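Long-range contacts in light Chain (Clostridium botulinum, PDB 6BVD), which is the zinc metalloprotease part of a mosaic botulinum neurotoxin and probably blocks neurotransmitter release by cleaving a neuronal SNARE protein: residues N115-L120 and M152-I157; N167-I172 and M193-S198; T203-I208 and S216-D221. One frame throughout, in Å; residues are numbered along the deposited sequence.

From the N terminus, the chain leaves helix 104-115 and runs into interaction 1, where the loop 115-120 meets 152-157 and closes an excursion through strands 138-142 and 148-152. Segment 152-157 itself runs into strand 155-158. Interaction 2 closes the next excursion, pairing 167-172 with 193-198. The first two contacts join directly, since N154 and I156 of 152-157 probably hydrogen-bond through their backbones to M193 and V195 of the same mixed sheet. Interaction 3, between 203-208 and 216-221, follows almost at once and closes a short hairpin in a separate antiparallel sheet. The three closures follow in series without nesting or crossing, and the last leads into the zinc-binding helix 222-237.

Interaction 1: N115-L120 and M152-I157; sequences NAIPYL and MANLII
The amide of N154 is the flat group on which I117 and P118 gather. P118 CD, 3.2 Å from N154 OD1, and I117 CA both reach the oxygen from one side of the amide plane, tilted well away from it. The methyl I117 CG2 lies nearly level with the amide, in front of the gap between oxygen and nitrogen, 3.7 Å from N154 OD1 and 4.0 Å from N154 ND2. Carbon atoms thus crowd the oxygen, while ND2 donates to the carbonyl of I113 in the last turns of helix 104-115, a bond that should hold the amide's rotation. Asparagine suits this place because it is short and can reach a backbone carbonyl from a buried position.

Further along, L120 and M152 make an apolar contact at about a right angle, with L120 CD2 3.6 Å from M152 CE. The methionine chain runs straight to its sulfur and then bends (chi3 40°), carrying the methyl to the leucine; such a flexible chain fits a partly exposed margin.

A116 is the centre of an inverse gamma turn, closed by a weak bond from I117 N to N115 O, and the ring of P118 fixes its own phi and favours the extended conformation of I117 before it.

Around the contact, L237 of helix 222-237 touches A116 and N154, helix 313-323 packs on I117 and L120, and strand 45-48 borders A153 and L155.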
ATOM      1  N   ASN A 115      19.115   6.145 -11.326  1.00 22.14           N
ATOM      2  CA  ASN A 115      20.580   6.117 -11.422  1.00 29.16           C
ATOM      3  C   ASN A 115      21.196   6.365 -12.804  1.00 21.65           C
ATOM      4  O   ASN A 115      22.389   6.660 -12.867  1.00 20.78           O
ATOM      5  CB  ASN A 115      21.110   4.772 -10.904  1.00 29.22           C
ATOM      6  CG  ASN A 115      20.881   4.599  -9.408  1.00 29.16           C
ATOM      7  OD1 ASN A 115      20.893   5.582  -8.662  1.00 32.92           O
ATOM      8  ND2 ASN A 115      20.693   3.351  -8.963  1.00 28.68           N
ATOM      9  N   ALA A 116      20.425   6.229 -13.885  1.00 17.44           N
ATOM     10  CA  ALA A 116      21.018   6.392 -15.241  1.00 20.40           C
ATOM     11  C   ALA A 116      21.030   7.868 -15.643  1.00 21.68           C
ATOM     12  O   ALA A 116      20.418   8.265 -16.626  1.00 21.16           O
ATOM     13  CB  ALA A 116      20.277   5.582 -16.301  1.00 13.51           C
ATOM     14  N   ILE A 117      21.766   8.672 -14.908  1.00 19.93           N
ATOM     15  CA  ILE A 117      21.790  10.103 -15.222  1.00 19.59           C
ATOM     16  C   ILE A 117      22.419  10.409 -16.620  1.00 16.33           C
ATOM     17  O   ILE A 117      23.329   9.726 -17.085  1.00 20.17           O
ATOM     18  CB  ILE A 117      22.545  10.850 -14.144  1.00 27.88           C
ATOM     19  CG1 ILE A 117      24.016  10.479 -14.212  1.00 32.15           C
ATOM     20  CG2 ILE A 117      21.952  10.549 -12.717  1.00 24.07           C
ATOM     21  CD1 ILE A 117      24.901  11.468 -13.449  1.00 35.46           C
ATOM     22  N   PRO A 118      21.936  11.442 -17.311  1.00 18.53           N
ATOM     23  CA  PRO A 118      22.546  11.774 -18.615  1.00 18.44           C
ATOM     24  C   PRO A 118      24.039  12.148 -18.548  1.00 21.06           C
ATOM     25  O   PRO A 118      24.477  12.657 -17.519  1.00 24.71           O
ATOM     26  CB  PRO A 118      21.736  12.979 -19.080  1.00 18.51           C
ATOM     27  CG  PRO A 118      20.456  12.845 -18.391  1.00 26.13           C
ATOM     28  CD  PRO A 118      20.748  12.265 -17.041  1.00 21.13           C
ATOM     29  N   TYR A 119      24.808  11.860 -19.594  1.00 27.24           N
ATOM     30  CA  TYR A 119      26.195  12.317 -19.675  1.00 26.84           C
ATOM     31  C   TYR A 119      26.192  13.841 -19.730  1.00 18.19           C
ATOM     32  O   TYR A 119      25.326  14.416 -20.382  1.00 15.15           O
ATOM     33  CB  TYR A 119      26.914  11.750 -20.903  1.00 23.32           C
ATOM     34  CG  TYR A 119      28.402  12.090 -20.952  1.00 21.48           C
ATOM     35  CD1 TYR A 119      29.323  11.313 -20.274  1.00 18.78           C
ATOM     36  CD2 TYR A 119      28.865  13.252 -21.588  1.00 19.27           C
ATOM     37  CE1 TYR A 119      30.677  11.618 -20.287  1.00 24.02           C
ATOM     38  CE2 TYR A 119      30.216  13.572 -21.576  1.00 22.91           C
ATOM     39  CZ  TYR A 119      31.117  12.750 -20.927  1.00 22.06           C
ATOM     40  OH  TYR A 119      32.467  13.042 -20.936  1.00 23.23           O
ATOM     41  N   LEU A 120      27.154  14.468 -19.045  1.00 17.35           N
ATOM     42  CA  LEU A 120      27.282  15.949 -19.040  1.00 21.85           C
ATOM     43  C   LEU A 120      28.005  16.425 -20.316  1.00 25.75           C
ATOM     44  O   LEU A 120      29.166  16.869 -20.305  1.00 21.40           O
ATOM     45  CB  LEU A 120      27.999  16.435 -17.755  1.00 17.00           C
ATOM     46  CG  LEU A 120      27.257  16.120 -16.438  1.00 23.97           C
ATOM     47  CD1 LEU A 120      28.047  16.612 -15.168  1.00 20.72           C
ATOM     48  CD2 LEU A 120      25.810  16.634 -16.391  1.00 21.27           C
ATOM     49  N   MET A 152      19.755  19.327 -11.642  1.00 21.80           N
ATOM     50  CA  MET A 152      19.730  18.232 -12.614  1.00 30.15           C
ATOM     51  C   MET A 152      18.609  17.250 -12.259  1.00 28.94           C
ATOM     52  O   MET A 152      18.237  17.163 -11.099  1.00 26.95           O
ATOM     53  CB  MET A 152      21.077  17.507 -12.660  1.00 34.92           C
ATOM     54  CG  MET A 152      22.261  18.394 -13.074  1.00 36.35           C
ATOM     55  SD  MET A 152      23.814  17.479 -13.125  1.00 39.29           S
ATOM     56  CE  MET A 152      23.304  15.919 -13.854  1.00 44.66           C
ATOM     57  N   ALA A 153      18.064  16.537 -13.250  1.00 20.19           N
ATOM     58  CA  ALA A 153      17.077  15.460 -12.992  1.00 20.50           C
ATOM     59  C   ALA A 153      17.027  14.577 -14.249  1.00 22.87           C
ATOM     60  O   ALA A 153      17.668  14.900 -15.248  1.00 19.39           O
ATOM     61  CB  ALA A 153      15.679  16.019 -12.676  1.00 17.99           C
ATOM     62  N   ASN A 154      16.307  13.455 -14.194  1.00 18.68           N
ATOM     63  CA  ASN A 154      16.269  12.540 -15.342  1.00 17.39           C
ATOM     64  C   ASN A 154      14.934  12.587 -16.095  1.00 18.95           C
ATOM     65  O   ASN A 154      14.874  12.278 -17.287  1.00 23.14           O
ATOM     66  CB  ASN A 154      16.542  11.069 -14.866  1.00 16.87           C
ATOM     67  CG  ASN A 154      17.952  10.874 -14.290  1.00 20.29           C
ATOM     68  OD1 ASN A 154      18.874  11.711 -14.485  1.00 19.15           O
ATOM     69  ND2 ASN A 154      18.146   9.743 -13.594  1.00 22.81           N
ATOM     70  N   LEU A 155      13.859  12.934 -15.411  1.00 16.98           N
ATOM     71  CA  LEU A 155      12.527  12.750 -15.982  1.00 19.68           C
ATOM     72  C   LEU A 155      11.498  13.730 -15.416  1.00 19.99           C
ATOM     73  O   LEU A 155      11.429  13.950 -14.219  1.00 18.04           O
ATOM     74  CB  LEU A 155      12.031  11.288 -15.721  1.00 10.54           C
ATOM     75  CG  LEU A 155      10.564  11.015 -16.068  1.00 17.82           C
ATOM     76  CD1 LEU A 155      10.230  11.204 -17.540  1.00 14.28           C
ATOM     77  CD2 LEU A 155      10.201   9.532 -15.617  1.00 19.30           C
ATOM     78  N   ILE A 156      10.690  14.302 -16.300  1.00 15.58           N
ATOM     79  CA  ILE A 156       9.575  15.135 -15.909  1.00 15.72           C
ATOM     80  C   ILE A 156       8.314  14.581 -16.550  1.00 18.54           C
ATOM     81  O   ILE A 156       8.232  14.456 -17.783  1.00 22.15           O
ATOM     82  CB  ILE A 156       9.788  16.599 -16.354  1.00 19.21           C
ATOM     83  CG1 ILE A 156      11.091  17.139 -15.737  1.00 19.04           C
ATOM     84  CG2 ILE A 156       8.556  17.433 -16.003  1.00 18.08           C
ATOM     85  CD1 ILE A 156      11.475  18.511 -16.254  1.00 24.91           C
ATOM     86  N   ILE A 157       7.331  14.268 -15.713  1.00 18.76           N
ATOM     87  CA  ILE A 157       6.056  13.700 -16.152  1.00 20.45           C
ATOM     88  C   ILE A 157       4.988  14.749 -16.090  1.00 15.85           C
ATOM     89  O   ILE A 157       4.844  15.385 -15.066  1.00 17.08           O
ATOM     90  CB  ILE A 157       5.597  12.495 -15.270  1.00 19.10           C
ATOM     91  CG1 ILE A 157       6.681  11.390 -15.223  1.00 16.66           C
ATOM     92  CG2 ILE A 157       4.222  11.950 -15.818  1.00 16.22           C
ATOM     93  CD1 ILE A 157       6.377  10.216 -14.158  1.00 16.74           C
TER

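Interaction 2: N167-I172 and M193-S198; sequences NKTGGI and MTVEFS
Residues 168-171 and 193-196 form an antiparallel strand pair at one margin of the mixed sheet, with 168-171 its outermost strand within this chain. Four backbone bonds join the strands in two hydrogen-bonded pairs, K168 with E196 and G170 with T194; E196 N to K168 O, at 2.9 Å, is nearly straight (165°). The 193-196 strand is also bonded to 155-158 on its other side.

On the face carrying K168, T194 and E196, the lysine and glutamate chains lie alongside each other, pointing the same way. K168 CD is 3.3 Å from E196 OE2, but K168 NZ stays 5.1 Å from that oxygen, so their attraction is at most long-range.

The other face turns toward helix 222-237. T169 packs its CG2 near M193 CE and its OG1 beside V195 CG2, while that hydroxyl is hydrogen-bonded to E229 of the HExxH motif, whose histidines H228 and H232 bind zinc. An edge strand beside the metal-binding helix is a hallmark of the zincin fold, and the side chain of T169 lies about 7 Å from the zinc ion. M193 bends at chi2 (-62°), bringing SD to 3.7 Å from G171 CA, and again at chi3, which lays CE against G170 O; the sulfur packs directly on the bare backbone of G171.

Beyond the pairing, N167 extends the link with its side chain. OD1 accepts from S198 N at 2.8 Å, whereas ND2 reaches S198 O through a water. The N167 amide crosses the F197 ring obliquely, planes 26° apart. At the far end a second water connects T194 OG1 with G171 O, and I172 CD1 comes 3.6 Å from T194 OG1.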
ATOM      1  N   ASN A 167      -0.562   8.371 -24.260  1.00 27.50           N
ATOM      2  CA  ASN A 167       0.648   8.561 -23.473  1.00 28.69           C
ATOM      3  C   ASN A 167       1.838   8.645 -24.409  1.00 32.57           C
ATOM      4  O   ASN A 167       1.840   7.990 -25.461  1.00 30.36           O
ATOM      5  CB  ASN A 167       0.826   7.411 -22.491  1.00 25.63           C
ATOM      6  CG  ASN A 167      -0.383   7.202 -21.638  1.00 28.25           C
ATOM      7  OD1 ASN A 167      -0.853   8.121 -20.953  1.00 24.50           O
ATOM      8  ND2 ASN A 167      -0.921   5.990 -21.683  1.00 22.18           N
ATOM      9  N   LYS A 168       2.837   9.483 -24.114  1.00 32.06           N
ATOM     10  CA  LYS A 168       4.007   9.479 -24.988  1.00 28.57           C
ATOM     11  C   LYS A 168       5.260   9.942 -24.295  1.00 27.09           C
ATOM     12  O   LYS A 168       5.205  10.724 -23.371  1.00 24.08           O
ATOM     13  CB  LYS A 168       3.779  10.335 -26.237  1.00 34.93           C
ATOM     14  CG  LYS A 168       3.534  11.776 -25.963  1.00 47.08           C
ATOM     15  CD  LYS A 168       3.454  12.567 -27.268  1.00 52.42           C
ATOM     16  CE  LYS A 168       2.415  11.965 -28.181  1.00 51.51           C
ATOM     17  NZ  LYS A 168       2.194  12.782 -29.402  1.00 65.72           N
ATOM     18  N   THR A 169       6.397   9.471 -24.789  1.00 26.39           N
ATOM     19  CA  THR A 169       7.696   9.769 -24.192  1.00 26.01           C
ATOM     20  C   THR A 169       8.501  10.536 -25.237  1.00 22.36           C
ATOM     21  O   THR A 169       8.307  10.309 -26.433  1.00 22.13           O
ATOM     22  CB  THR A 169       8.382   8.451 -23.756  1.00 26.88           C
ATOM     23  OG1 THR A 169       7.536   7.786 -22.804  1.00 26.69           O
ATOM     24  CG2 THR A 169       9.733   8.680 -23.102  1.00 27.10           C
ATOM     25  N   GLY A 170       9.388  11.428 -24.802  1.00 15.20           N
ATOM     26  CA  GLY A 170      10.250  12.190 -25.689  1.00 14.45           C
ATOM     27  C   GLY A 170      11.532  12.650 -25.022  1.00 20.80           C
ATOM     28  O   GLY A 170      11.609  12.623 -23.811  1.00 20.22           O
ATOM     29  N   GLY A 171      12.553  13.045 -25.803  1.00 19.30           N
ATOM     30  CA  GLY A 171      13.805  13.517 -25.211  1.00 17.79           C
ATOM     31  C   GLY A 171      13.916  15.037 -25.374  1.00 21.98           C
ATOM     32  O   GLY A 171      12.986  15.669 -25.898  1.00 23.91           O
ATOM     33  N   ILE A 172      15.049  15.616 -24.973  1.00 17.36           N
ATOM     34  CA  ILE A 172      15.252  17.063 -25.109  1.00 16.54           C
ATOM     35  C   ILE A 172      16.347  17.397 -26.116  1.00 21.19           C
ATOM     36  O   ILE A 172      17.358  16.686 -26.216  1.00 26.17           O
ATOM     37  CB  ILE A 172      15.580  17.700 -23.737  1.00 27.29           C
ATOM     38  CG1 ILE A 172      14.473  17.378 -22.705  1.00 22.63           C
ATOM     39  CG2 ILE A 172      15.798  19.232 -23.903  1.00 16.61           C
ATOM     40  CD1 ILE A 172      13.076  17.913 -23.077  1.00 24.45           C
ATOM     41  N   MET A 193      14.328  13.362 -19.836  1.00 22.89           N
ATOM     42  CA  MET A 193      13.230  12.794 -20.614  1.00 23.42           C
ATOM     43  C   MET A 193      11.935  13.437 -20.187  1.00 17.82           C
ATOM     44  O   MET A 193      11.861  14.038 -19.129  1.00 19.60           O
ATOM     45  CB  MET A 193      13.196  11.246 -20.485  1.00 21.88           C
ATOM     46  CG  MET A 193      14.500  10.593 -21.017  1.00 16.40           C
ATOM     47  SD  MET A 193      14.833  10.890 -22.819  1.00 26.28           S
ATOM     48  CE  MET A 193      13.496   9.941 -23.609  1.00 24.53           C
ATOM     49  N   THR A 194      10.953  13.402 -21.083  1.00 17.48           N
ATOM     50  CA  THR A 194       9.609  13.908 -20.864  1.00 16.38           C
ATOM     51  C   THR A 194       8.609  12.765 -21.063  1.00 24.59           C
ATOM     52  O   THR A 194       8.708  12.042 -22.084  1.00 18.89           O
ATOM     53  CB  THR A 194       9.232  15.030 -21.870  1.00 28.15           C
ATOM     54  OG1 THR A 194      10.294  15.982 -21.971  1.00 27.60           O
ATOM     55  CG2 THR A 194       7.946  15.736 -21.475  1.00 22.69           C
ATOM     56  N   VAL A 195       7.634  12.638 -20.157  1.00 23.72           N
ATOM     57  CA  VAL A 195       6.460  11.767 -20.405  1.00 24.44           C
ATOM     58  C   VAL A 195       5.131  12.529 -20.286  1.00 21.92           C
ATOM     59  O   VAL A 195       4.950  13.316 -19.390  1.00 26.42           O
ATOM     60  CB  VAL A 195       6.423  10.564 -19.436  1.00 26.08           C
ATOM     61  CG1 VAL A 195       5.081   9.814 -19.552  1.00 18.73           C
ATOM     62  CG2 VAL A 195       7.587   9.632 -19.728  1.00 21.58           C
ATOM     63  N   GLU A 196       4.219  12.343 -21.232  1.00 14.71           N
ATOM     64  CA  GLU A 196       2.847  12.782 -21.060  1.00 17.80           C
ATOM     65  C   GLU A 196       2.062  11.541 -20.676  1.00 22.34           C
ATOM     66  O   GLU A 196       2.028  10.576 -21.459  1.00 22.54           O
ATOM     67  CB  GLU A 196       2.284  13.386 -22.352  1.00 22.71           C
ATOM     68  CG  GLU A 196       3.110  14.539 -22.874  1.00 28.72           C
ATOM     69  CD  GLU A 196       2.751  14.869 -24.306  1.00 36.05           C
ATOM     70  OE1 GLU A 196       1.542  14.915 -24.631  1.00 34.15           O
ATOM     71  OE2 GLU A 196       3.683  15.004 -25.117  1.00 41.41           O
ATOM     72  N   PHE A 197       1.487  11.542 -19.481  1.00 20.99           N
ATOM     73  CA  PHE A 197       0.839  10.333 -18.967  1.00 24.54           C
ATOM     74  C   PHE A 197      -0.548  10.620 -18.405  1.00 27.22           C
ATOM     75  O   PHE A 197      -0.772  11.587 -17.633  1.00 24.78           O
ATOM     76  CB  PHE A 197       1.698   9.670 -17.887  1.00 30.79           C
ATOM     77  CG  PHE A 197       1.231   8.282 -17.548  1.00 27.22           C
ATOM     78  CD1 PHE A 197       1.414   7.259 -18.467  1.00 23.23           C
ATOM     79  CD2 PHE A 197       0.570   8.017 -16.365  1.00 26.86           C
ATOM     80  CE1 PHE A 197       0.952   5.978 -18.188  1.00 27.96           C
ATOM     81  CE2 PHE A 197       0.121   6.725 -16.075  1.00 28.56           C
ATOM     82  CZ  PHE A 197       0.302   5.727 -16.981  1.00 24.22           C
ATOM     83  N   SER A 198      -1.474   9.723 -18.737  1.00 20.08           N
ATOM     84  CA  SER A 198      -2.869   9.908 -18.406  1.00 20.83           C
ATOM     85  C   SER A 198      -3.398   8.593 -17.800  1.00 31.38           C
ATOM     86  O   SER A 198      -3.859   7.723 -18.541  1.00 29.67           O
ATOM     87  CB  SER A 198      -3.652  10.287 -19.671  1.00 17.21           C
ATOM     88  OG  SER A 198      -4.987  10.657 -19.423  1.00 20.60           O
TER
HETATM   89  O   HOH W   1      -3.372   5.448 -19.940  1.00 36.49           O
HETATM   90  O   HOH W   2      10.167  16.438 -24.693  1.00 27.82           O

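Interaction 3: T203-I208 and S216-D221; sequences TAFNDI and SLFIKD
T203 and K220 run side by side, and the lysine ends on the threonine hydroxyl, with K220 NZ 2.7 Å from T203 OG1. The lysine's extended chain makes this reach possible, its methylenes passing over T203 O, which also takes a weak bond from K220 N.

A204 follows, its CB only 3.2 Å from F218 O. The small side chain suits this closely spaced, non-hydrogen-bonded pair with I219, where F376 and I407 of the adjoining strands also pack.

At F205 the backbone is bonded both ways to F218. With CG between backbone N and carbonyl carbon (chi1 57°), the ring swings over the neighbouring strand: F218 CB sits over one face in a CH-pi contact, 3.9 Å from the F205 ring centroid, and K220 CG lies at the edge. The two phenyl rings are near parallel, planes 19° apart, yet slid so far that they barely overlap.

These pairings build a beta hairpin, strands 201-208 and 215-219, at the middle of an antiparallel sheet, with 373-377 beside the first strand and 406-408 beside the second. The hairpin's second strand leads to D221, which N-caps helix 222-237, bearer of zinc ligands H228 and H232.

N206 comes next and forms the non-hydrogen-bonded pair with L217, whose CD2 methyl rests 3.4 Å from F205 O. D207 then pairs with S216: D207 N donates to S216 O at 3.2 Å, and S216 N to D207 O at 3.1 Å. The D207 carboxylate forms a salt bridge with K363, whose ammonium also makes a cation-pi contact with F218.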
ATOM      1  N   THR A 203      -7.367   1.777 -22.600  1.00 28.99           N
ATOM      2  CA  THR A 203      -8.019   0.941 -23.583  1.00 29.35           C
ATOM      3  C   THR A 203      -8.018  -0.490 -23.051  1.00 24.90           C
ATOM      4  O   THR A 203      -7.327  -0.793 -22.080  1.00 23.24           O
ATOM      5  CB  THR A 203      -7.325   1.012 -24.963  1.00 29.32           C
ATOM      6  OG1 THR A 203      -5.932   0.678 -24.828  1.00 30.66           O
ATOM      7  CG2 THR A 203      -7.450   2.413 -25.558  1.00 20.77           C
ATOM      8  N   ALA A 204      -8.806  -1.340 -23.694  1.00 20.64           N
ATOM      9  CA  ALA A 204      -8.884  -2.770 -23.391  1.00 20.77           C
ATOM     10  C   ALA A 204      -8.343  -3.574 -24.572  1.00 33.45           C
ATOM     11  O   ALA A 204      -8.204  -3.042 -25.685  1.00 31.52           O
ATOM     12  CB  ALA A 204     -10.327  -3.176 -23.099  1.00 24.06           C
ATOM     13  N   PHE A 205      -8.027  -4.848 -24.335  1.00 27.37           N
ATOM     14  CA  PHE A 205      -7.578  -5.725 -25.414  1.00 25.78           C
ATOM     15  C   PHE A 205      -8.445  -6.984 -25.428  1.00 34.19           C
ATOM     16  O   PHE A 205      -9.152  -7.233 -24.460  1.00 29.25           O
ATOM     17  CB  PHE A 205      -6.102  -6.080 -25.239  1.00 21.47           C
ATOM     18  CG  PHE A 205      -5.779  -6.723 -23.904  1.00 25.71           C
ATOM     19  CD1 PHE A 205      -5.807  -8.112 -23.753  1.00 23.71           C
ATOM     20  CD2 PHE A 205      -5.462  -5.940 -22.810  1.00 25.09           C
ATOM     21  CE1 PHE A 205      -5.515  -8.693 -22.526  1.00 19.64           C
ATOM     22  CE2 PHE A 205      -5.186  -6.525 -21.572  1.00 23.87           C
ATOM     23  CZ  PHE A 205      -5.202  -7.896 -21.443  1.00 26.97           C
ATOM     24  N   ASN A 206      -8.360  -7.793 -26.486  1.00 30.54           N
ATOM     25  CA  ASN A 206      -9.178  -9.003 -26.587  0.66 35.77           C
ATOM     26  C   ASN A 206      -8.344 -10.264 -26.371  1.00 35.68           C
ATOM     27  O   ASN A 206      -7.164 -10.308 -26.704  1.00 30.24           O
ATOM     28  CB  ASN A 206      -9.882  -9.059 -27.957  0.66 34.76           C
ATOM     29  CG  ASN A 206     -10.824 -10.243 -28.085  0.66 36.91           C
ATOM     30  OD1 ASN A 206     -10.464 -11.283 -28.642  0.66 38.82           O
ATOM     31  ND2 ASN A 206     -12.038 -10.088 -27.573  0.66 32.65           N
ATOM     32  N   ASP A 207      -8.964 -11.296 -25.807  1.00 35.42           N
ATOM     33  CA  ASP A 207      -8.321 -12.593 -25.676  1.00 49.11           C
ATOM     34  C   ASP A 207      -9.387 -13.676 -25.591  1.00 58.37           C
ATOM     35  O   ASP A 207     -10.482 -13.448 -25.085  1.00 47.98           O
ATOM     36  CB  ASP A 207      -7.417 -12.682 -24.444  1.00 48.85           C
ATOM     37  CG  ASP A 207      -6.636 -13.998 -24.400  1.00 63.16           C
ATOM     38  OD1 ASP A 207      -6.300 -14.526 -25.485  1.00 70.04           O
ATOM     39  OD2 ASP A 207      -6.415 -14.549 -23.293  1.00 65.22           O
ATOM     40  N   ILE A 208      -9.048 -14.847 -26.111  1.00 74.37           N
ATOM     41  CA  ILE A 208      -9.974 -15.964 -26.190  1.00 84.27           C
ATOM     42  C   ILE A 208      -9.565 -16.986 -25.136  1.00 92.35           C
ATOM     43  O   ILE A 208      -8.435 -17.464 -25.152  1.00 90.78           O
ATOM     44  CB  ILE A 208      -9.952 -16.591 -27.607  1.00 85.35           C
ATOM     45  CG1 ILE A 208     -10.344 -15.545 -28.661  1.00 86.18           C
ATOM     46  CG2 ILE A 208     -10.844 -17.823 -27.696  1.00 87.83           C
ATOM     47  CD1 ILE A 208      -9.349 -15.407 -29.812  1.00 85.80           C
ATOM     48  N   SER A 216     -13.278 -12.239 -24.764  1.00 43.43           N
ATOM     49  CA  SER A 216     -13.611 -11.328 -23.696  1.00 43.03           C
ATOM     50  C   SER A 216     -12.648 -10.151 -23.781  1.00 32.90           C
ATOM     51  O   SER A 216     -11.525 -10.317 -24.237  1.00 30.70           O
ATOM     52  CB  SER A 216     -13.488 -12.043 -22.351  1.00 40.66           C
ATOM     53  OG  SER A 216     -14.439 -13.077 -22.240  1.00 60.80           O
ATOM     54  N   LEU A 217     -13.085  -8.985 -23.316  1.00 29.55           N
ATOM     55  CA  LEU A 217     -12.240  -7.795 -23.245  1.00 29.82           C
ATOM     56  C   LEU A 217     -11.632  -7.654 -21.837  1.00 32.46           C
ATOM     57  O   LEU A 217     -12.287  -7.958 -20.839  1.00 29.60           O
ATOM     58  CB  LEU A 217     -13.034  -6.539 -23.589  1.00 24.98           C
ATOM     59  CG  LEU A 217     -13.401  -6.354 -25.070  1.00 39.06           C
ATOM     60  CD1 LEU A 217     -14.175  -5.047 -25.283  1.00 35.60           C
ATOM     61  CD2 LEU A 217     -12.151  -6.402 -25.943  1.00 37.07           C
ATOM     62  N   PHE A 218     -10.380  -7.210 -21.779  1.00 30.58           N
ATOM     63  CA  PHE A 218      -9.674  -7.005 -20.521  1.00 26.06           C
ATOM     64  C   PHE A 218      -9.128  -5.577 -20.449  1.00 30.94           C
ATOM     65  O   PHE A 218      -8.492  -5.115 -21.381  1.00 25.86           O
ATOM     66  CB  PHE A 218      -8.540  -8.024 -20.376  1.00 25.24           C
ATOM     67  CG  PHE A 218      -9.021  -9.448 -20.193  1.00 25.56           C
ATOM     68  CD1 PHE A 218      -9.361 -10.212 -21.304  1.00 24.26           C
ATOM     69  CD2 PHE A 218      -9.124 -10.021 -18.929  1.00 24.42           C
ATOM     70  CE1 PHE A 218      -9.817 -11.544 -21.164  1.00 32.93           C
ATOM     71  CE2 PHE A 218      -9.552 -11.354 -18.772  1.00 24.22           C
ATOM     72  CZ  PHE A 218      -9.913 -12.114 -19.902  1.00 32.04           C
ATOM     73  N   ILE A 219      -9.410  -4.866 -19.360  1.00 26.09           N
ATOM     74  CA  ILE A 219      -8.904  -3.505 -19.229  1.00 25.10           C
ATOM     75  C   ILE A 219      -7.414  -3.573 -18.816  1.00 26.17           C
ATOM     76  O   ILE A 219      -6.970  -4.492 -18.111  1.00 23.48           O
ATOM     77  CB  ILE A 219      -9.748  -2.671 -18.217  1.00 23.52           C
ATOM     78  CG1 ILE A 219      -9.444  -1.162 -18.337  1.00 29.15           C
ATOM     79  CG2 ILE A 219      -9.567  -3.169 -16.797  1.00 19.67           C
ATOM     80  CD1 ILE A 219      -9.973  -0.533 -19.622  1.00 27.38           C
ATOM     81  N   LYS A 220      -6.639  -2.608 -19.285  1.00 23.92           N
ATOM     82  CA  LYS A 220      -5.217  -2.575 -19.019  1.00 20.44           C
ATOM     83  C   LYS A 220      -4.968  -1.968 -17.635  1.00 23.17           C
ATOM     84  O   LYS A 220      -5.673  -1.047 -17.234  1.00 21.28           O
ATOM     85  CB  LYS A 220      -4.490  -1.771 -20.127  1.00 21.16           C
ATOM     86  CG  LYS A 220      -4.569  -2.497 -21.502  1.00 15.74           C
ATOM     87  CD  LYS A 220      -4.239  -1.560 -22.658  1.00 18.25           C
ATOM     88  CE  LYS A 220      -4.437  -2.354 -23.957  1.00 23.21           C
ATOM     89  NZ  LYS A 220      -4.438  -1.488 -25.152  1.00 30.50           N
ATOM     90  N   ASP A 221      -3.985  -2.512 -16.921  1.00 19.92           N
ATOM     91  CA  ASP A 221      -3.566  -2.006 -15.598  1.00 17.56           C
ATOM     92  C   ASP A 221      -2.710  -0.740 -15.813  1.00 18.41           C
ATOM     93  O   ASP A 221      -1.684  -0.821 -16.434  1.00 23.27           O
ATOM     94  CB  ASP A 221      -2.785  -3.081 -14.852  1.00 19.07           C
ATOM     95  CG  ASP A 221      -2.429  -2.682 -13.411  1.00 29.06           C
ATOM     96  OD1 ASP A 221      -2.028  -1.510 -13.211  1.00 23.69           O
ATOM     97  OD2 ASP A 221      -2.552  -3.531 -12.499  1.00 21.86           O
TER